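Local coordinates for protein histone-lysine N-methyltransferase SETMAR (Homo sapiens, PDB 3BO5) that dimethylates a histone H3 lysine with S-adenosyl-L-methionine through this SET methyltransferase domain, in a transposase fusion protein that acts in DNA double-strand break repair, at residues A[34-46]-A[197-209]. The protein carries 2 engineered substitutions. Residues are numbered along the deposited sequence; the frame is centred on the assembly and turned at random. Where two conformers were deposited one is given.
Sequences APAPFQYTPDHVV and VDPTYIGNIGRFL. With SAH (S-adenosyl-L-homocysteine), chain F.
Gln39 and Tyr40 run parallel to Ile202 and Gly203 in a short two-stranded pairing, joined by three backbone bonds: Gln39 N to Tyr201 O (2.8 Å), Gly203 N to Gln39 O (3.0 Å) and Thr41 N to Gly203 O (2.9 Å). The Gln39 and Ile202 side chains lie alongside each other on one face, and Ile202 CG2 also meets the methyls of Thr41 and Val45. Phe38 directs its ring at the 197-209 segment, over Arg207: with CG between the backbone N and carbonyl carbon (chi1 63°), the ring lies flat on the guanidinium, planes 6° apart, in a cation-pi stack with Arg207 CZ 4.1 Å from the ring centroid. Arg207 CD adds a CH-pi contact to the same face. The guanidinium is held in place by NE to Pro199 O (2.9 Å, nearly straight), NH2 to Thr200 O, and a water linking NH1 to Ala36 O. A leucine in its place would probably lose the cation-pi stack and leave the Pro199 and Thr200 carbonyls without these donors. Phe38 CE2 meets the edge of the Phe208 ring, whose CZ also touches Pro35 CG (3.6 Å). Tyr40 OH, hydrogen-bonded to Glu22, accepts a weak bond from Ile205 N, while Asn204 is tied through its amide to Glu154 and Ala156. The contact thus joins the N-terminal pre-SET region to the turn of the SET domain that leads from strand 193-199 into the cofactor pocket, where Arg207, Phe208 and Leu209 line the S-adenosylhomocysteine site.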
loop_
_atom_site.group_PDB
_atom_site.type_symbol
_atom_site.label_atom_id
_atom_site.label_comp_id
_atom_site.label_asym_id
_atom_site.label_seq_id
_atom_site.Cartn_x
_atom_site.Cartn_y
_atom_site.Cartn_z
ATOM N N ALA A 34 17.275 -2.052 15.075
ATOM C CA ALA A 34 16.542 -2.660 13.943
ATOM C C ALA A 34 15.168 -3.196 14.348
ATOM O O ALA A 34 14.969 -3.717 15.468
ATOM C CB ALA A 34 17.339 -3.787 13.315
ATOM N N PRO A 35 14.182 -3.094 13.439
ATOM C CA PRO A 35 12.920 -3.724 13.765
ATOM C C PRO A 35 12.989 -5.239 13.905
ATOM O O PRO A 35 13.907 -5.876 13.342
ATOM C CB PRO A 35 12.001 -3.361 12.580
ATOM C CG PRO A 35 12.766 -2.648 11.651
ATOM C CD PRO A 35 14.126 -2.333 12.172
ATOM N N ALA A 36 11.990 -5.814 14.580
ATOM C CA ALA A 36 11.823 -7.272 14.592
ATOM C C ALA A 36 11.895 -7.895 13.198
ATOM O O ALA A 36 11.238 -7.435 12.259
ATOM C CB ALA A 36 10.537 -7.643 15.236
ATOM N N PRO A 37 12.709 -8.920 13.035
ATOM C CA PRO A 37 12.876 -9.577 11.761
ATOM C C PRO A 37 11.605 -10.038 11.070
ATOM O O PRO A 37 10.665 -10.521 11.711
ATOM C CB PRO A 37 13.720 -10.809 12.147
ATOM C CG PRO A 37 14.554 -10.263 13.258
ATOM C CD PRO A 37 13.615 -9.474 14.068
ATOM N N PHE A 38 11.564 -9.858 9.748
ATOM C CA PHE A 38 10.521 -10.437 8.934
ATOM C C PHE A 38 11.107 -10.806 7.592
ATOM O O PHE A 38 12.270 -10.422 7.310
ATOM C CB PHE A 38 9.339 -9.471 8.736
ATOM C CG PHE A 38 9.747 -8.222 8.004
ATOM C CD1 PHE A 38 9.389 -8.053 6.665
ATOM C CD2 PHE A 38 10.519 -7.277 8.661
ATOM C CE1 PHE A 38 9.850 -6.914 5.945
ATOM C CE2 PHE A 38 10.956 -6.131 7.978
ATOM C CZ PHE A 38 10.611 -5.996 6.626
ATOM N N GLN A 39 10.350 -11.533 6.764
ATOM C CA GLN A 39 10.851 -11.861 5.430
ATOM C C GLN A 39 10.443 -10.784 4.429
ATOM O O GLN A 39 9.280 -10.576 4.195
ATOM C CB GLN A 39 10.280 -13.141 4.903
ATOM C CG GLN A 39 10.662 -14.374 5.662
ATOM C CD GLN A 39 10.160 -15.634 4.966
ATOM O OE1 GLN A 39 10.035 -15.701 3.720
ATOM N NE2 GLN A 39 9.857 -16.639 5.772
ATOM N N TYR A 40 11.414 -10.086 3.866
ATOM C CA TYR A 40 11.037 -9.036 2.940
ATOM C C TYR A 40 10.532 -9.559 1.614
ATOM O O TYR A 40 11.139 -10.490 1.031
ATOM C CB TYR A 40 12.273 -8.139 2.701
ATOM C CG TYR A 40 11.789 -6.822 2.103
ATOM C CD1 TYR A 40 11.373 -5.781 2.945
ATOM C CD2 TYR A 40 11.601 -6.652 0.701
ATOM C CE1 TYR A 40 10.834 -4.615 2.433
ATOM C CE2 TYR A 40 11.009 -5.497 0.176
ATOM C CZ TYR A 40 10.634 -4.464 1.081
ATOM O OH TYR A 40 10.054 -3.293 0.681
ATOM N N THR A 41 9.474 -8.922 1.081
ATOM C CA THR A 41 9.094 -9.114 -0.298
ATOM C C THR A 41 8.684 -7.792 -0.858
ATOM O O THR A 41 7.992 -7.021 -0.163
ATOM C CB THR A 41 7.920 -10.108 -0.430
ATOM O OG1 THR A 41 7.557 -10.220 -1.815
ATOM C CG2 THR A 41 6.633 -9.678 0.361
ATOM N N PRO A 42 9.134 -7.496 -2.088
ATOM C CA PRO A 42 8.682 -6.260 -2.693
ATOM C C PRO A 42 7.307 -6.368 -3.265
ATOM O O PRO A 42 6.692 -5.324 -3.690
ATOM C CB PRO A 42 9.740 -6.029 -3.807
ATOM C CG PRO A 42 10.094 -7.463 -4.242
ATOM C CD PRO A 42 10.037 -8.287 -2.949
ATOM N N ASP A 43 6.745 -7.604 -3.330
ATOM C CA ASP A 43 5.507 -7.786 -4.027
ATOM C C ASP A 43 4.613 -8.751 -3.264
ATOM O O ASP A 43 5.102 -9.529 -2.470
ATOM C CB ASP A 43 5.690 -8.391 -5.414
ATOM C CG ASP A 43 6.176 -7.354 -6.394
ATOM O OD1 ASP A 43 5.365 -6.505 -6.776
ATOM O OD2 ASP A 43 7.357 -7.477 -6.771
ATOM N N HIS A 44 3.330 -8.716 -3.538
ATOM C CA HIS A 44 2.416 -9.721 -2.911
ATOM C C HIS A 44 2.935 -11.144 -3.237
ATOM O O HIS A 44 3.526 -11.434 -4.323
ATOM C CB HIS A 44 1.040 -9.713 -3.508
ATOM C CG HIS A 44 0.199 -8.507 -3.224
ATOM N ND1 HIS A 44 0.233 -7.813 -2.025
ATOM C CD2 HIS A 44 -0.762 -7.921 -3.992
ATOM C CE1 HIS A 44 -0.683 -6.853 -2.078
ATOM N NE2 HIS A 44 -1.284 -6.893 -3.255
ATOM N N VAL A 45 2.674 -12.053 -2.293
ATOM C CA VAL A 45 2.979 -13.462 -2.492
ATOM C C VAL A 45 1.713 -14.233 -2.142
ATOM O O VAL A 45 0.808 -13.722 -1.486
ATOM C CB VAL A 45 4.115 -13.934 -1.588
ATOM C CG1 VAL A 45 5.413 -13.115 -1.858
ATOM C CG2 VAL A 45 3.724 -13.827 -0.090
ATOM N N VAL A 46 1.661 -15.473 -2.652
ATOM C CA VAL A 46 0.537 -16.355 -2.308
ATOM C C VAL A 46 0.593 -16.691 -0.848
ATOM O O VAL A 46 1.685 -17.021 -0.292
ATOM C CB VAL A 46 0.659 -17.724 -3.024
ATOM C CG1 VAL A 46 -0.309 -18.772 -2.372
ATOM C CG2 VAL A 46 0.368 -17.557 -4.449
ATOM N N VAL A 197 -4.664 -8.777 2.683
ATOM C CA VAL A 197 -3.194 -8.744 2.547
ATOM C C VAL A 197 -2.559 -8.708 3.896
ATOM O O VAL A 197 -2.982 -7.936 4.738
ATOM C CB VAL A 197 -2.812 -7.494 1.819
ATOM C CG1 VAL A 197 -1.328 -7.377 1.740
ATOM C CG2 VAL A 197 -3.400 -7.574 0.354
ATOM N N ASP A 198 -1.541 -9.517 4.097
ATOM C CA ASP A 198 -0.978 -9.639 5.442
ATOM C C ASP A 198 0.530 -9.597 5.320
ATOM O O ASP A 198 1.149 -10.639 4.949
ATOM C CB ASP A 198 -1.376 -11.000 6.103
ATOM C CG ASP A 198 -0.858 -11.094 7.500
ATOM O OD1 ASP A 198 -0.254 -10.137 7.979
ATOM O OD2 ASP A 198 -1.032 -12.158 8.140
ATOM N N PRO A 199 1.182 -8.460 5.645
ATOM C CA PRO A 199 2.629 -8.382 5.587
ATOM C C PRO A 199 3.295 -8.686 6.930
ATOM O O PRO A 199 4.466 -8.347 7.151
ATOM C CB PRO A 199 2.878 -6.892 5.205
ATOM C CG PRO A 199 1.808 -6.201 5.962
ATOM C CD PRO A 199 0.577 -7.138 5.879
ATOM N N THR A 200 2.580 -9.397 7.833
ATOM C CA THR A 200 3.111 -9.645 9.180
ATOM C C THR A 200 4.402 -10.435 9.139
ATOM O O THR A 200 5.379 -10.079 9.799
ATOM C CB THR A 200 2.176 -10.473 10.025
ATOM O OG1 THR A 200 0.954 -9.728 10.180
ATOM C CG2 THR A 200 2.750 -10.737 11.394
ATOM N N TYR A 201 4.392 -11.537 8.384
ATOM C CA TYR A 201 5.609 -12.421 8.307
ATOM C C TYR A 201 6.414 -12.239 7.056
ATOM O O TYR A 201 7.650 -12.335 7.079
ATOM C CB TYR A 201 5.131 -13.891 8.334
ATOM C CG TYR A 201 4.234 -14.147 9.534
ATOM C CD1 TYR A 201 4.741 -14.082 10.809
ATOM C CD2 TYR A 201 2.858 -14.391 9.344
ATOM C CE1 TYR A 201 3.909 -14.297 11.903
ATOM C CE2 TYR A 201 2.032 -14.627 10.418
ATOM C CZ TYR A 201 2.577 -14.539 11.712
ATOM O OH TYR A 201 1.782 -14.711 12.856
ATOM N N ILE A 202 5.693 -12.031 5.935
ATOM C CA ILE A 202 6.337 -11.831 4.628
ATOM C C ILE A 202 5.705 -10.560 4.081
ATOM O O ILE A 202 4.484 -10.514 3.888
ATOM C CB ILE A 202 5.982 -13.011 3.710
ATOM C CG1 ILE A 202 6.383 -14.341 4.418
ATOM C CG2 ILE A 202 6.723 -12.806 2.394
ATOM C CD1 ILE A 202 5.955 -15.500 3.664
ATOM N N GLY A 203 6.498 -9.494 3.915
ATOM C CA GLY A 203 5.819 -8.240 3.498
ATOM C C GLY A 203 6.838 -7.240 3.064
ATOM O O GLY A 203 8.030 -7.485 3.169
ATOM N N ASN A 204 6.328 -6.128 2.561
ATOM C CA ASN A 204 7.198 -5.072 2.068
ATOM C C ASN A 204 7.267 -3.955 3.107
ATOM O O ASN A 204 6.807 -4.084 4.218
ATOM C CB ASN A 204 6.760 -4.574 0.721
ATOM C CG ASN A 204 5.674 -3.534 0.844
ATOM O OD1 ASN A 204 4.829 -3.581 1.792
ATOM N ND2 ASN A 204 5.646 -2.592 -0.123
ATOM N N ILE A 205 7.894 -2.832 2.735
ATOM C CA ILE A 205 8.153 -1.768 3.719
ATOM C C ILE A 205 6.872 -1.085 4.159
ATOM O O ILE A 205 6.848 -0.403 5.208
ATOM C CB ILE A 205 9.119 -0.615 3.222
ATOM C CG1 ILE A 205 8.642 -0.075 1.863
ATOM C CG2 ILE A 205 10.611 -1.049 3.304
ATOM C CD1 ILE A 205 9.297 1.264 1.541
ATOM N N GLY A 206 5.783 -1.256 3.380
ATOM C CA GLY A 206 4.534 -0.643 3.782
ATOM C C GLY A 206 4.013 -1.113 5.127
ATOM O O GLY A 206 3.179 -0.429 5.762
ATOM N N ARG A 207 4.467 -2.290 5.560
ATOM C CA ARG A 207 4.049 -2.826 6.869
ATOM C C ARG A 207 4.426 -1.857 7.987
ATOM O O ARG A 207 3.844 -1.922 9.068
ATOM C CB ARG A 207 4.647 -4.221 7.158
ATOM C CG ARG A 207 6.164 -4.112 7.404
ATOM C CD ARG A 207 6.812 -5.421 7.256
ATOM N NE ARG A 207 6.338 -6.415 8.229
ATOM C CZ ARG A 207 6.787 -6.481 9.496
ATOM N NH1 ARG A 207 7.650 -5.545 9.955
ATOM N NH2 ARG A 207 6.390 -7.492 10.341
ATOM N N PHE A 208 5.420 -0.967 7.751
ATOM C CA PHE A 208 5.819 -0.046 8.836
ATOM C C PHE A 208 5.028 1.241 8.922
ATOM O O PHE A 208 5.249 2.042 9.815
ATOM C CB PHE A 208 7.305 0.300 8.689
ATOM C CG PHE A 208 8.190 -0.877 9.015
ATOM C CD1 PHE A 208 8.311 -1.309 10.353
ATOM C CD2 PHE A 208 8.887 -1.562 8.010
ATOM C CE1 PHE A 208 9.102 -2.432 10.658
ATOM C CE2 PHE A 208 9.671 -2.689 8.319
ATOM C CZ PHE A 208 9.812 -3.088 9.668
ATOM N N LEU A 209 4.067 1.428 8.016
ATOM C CA LEU A 209 3.269 2.650 8.044
ATOM C C LEU A 209 2.335 2.699 9.214
ATOM O O LEU A 209 1.452 1.811 9.348
ATOM C CB LEU A 209 2.436 2.737 6.810
ATOM C CG LEU A 209 3.296 2.945 5.544
ATOM C CD1 LEU A 209 2.448 2.604 4.288
ATOM C CD2 LEU A 209 3.959 4.352 5.486
HETATM N N SAH F . 4.402 0.402 14.627
HETATM C CA SAH F . 4.410 -0.866 13.829
HETATM C CB SAH F . 4.194 -0.610 12.318
HETATM C CG SAH F . 2.694 -0.394 12.050
HETATM S SD SAH F . 1.737 -1.918 12.303
HETATM C C SAH F . 5.737 -1.608 14.106
HETATM O O SAH F . 6.491 -1.231 14.998
HETATM O OXT SAH F . 6.013 -2.609 13.368
HETATM C "C5'" SAH F . 0.408 -1.284 13.344
HETATM C "C4'" SAH F . 0.781 -1.099 14.813
HETATM O "O4'" SAH F . 1.561 0.085 15.005
HETATM C "C3'" SAH F . -0.407 -0.894 15.706
HETATM O "O3'" SAH F . -0.983 -2.170 16.101
HETATM C "C2'" SAH F . 0.148 -0.138 16.878
HETATM O "O2'" SAH F . 0.994 -0.962 17.701
HETATM C "C1'" SAH F . 1.106 0.800 16.170
HETATM N N9 SAH F . 0.449 2.021 15.662
HETATM C C8 SAH F . 0.285 2.421 14.339
HETATM N N7 SAH F . -0.272 3.617 14.325
HETATM C C5 SAH F . -0.448 4.037 15.595
HETATM C C6 SAH F . -1.033 5.214 16.108
HETATM N N6 SAH F . -1.465 6.257 15.396
HETATM N N1 SAH F . -1.101 5.269 17.497
HETATM C C2 SAH F . -0.641 4.260 18.285
HETATM N N3 SAH F . -0.040 3.104 17.829
HETATM C C4 SAH F . -0.037 3.026 16.468
HETATM O O HOH W 1 9.032 -6.081 12.363
HETATM O O HOH W 2 7.182 -2.943 -2.472
#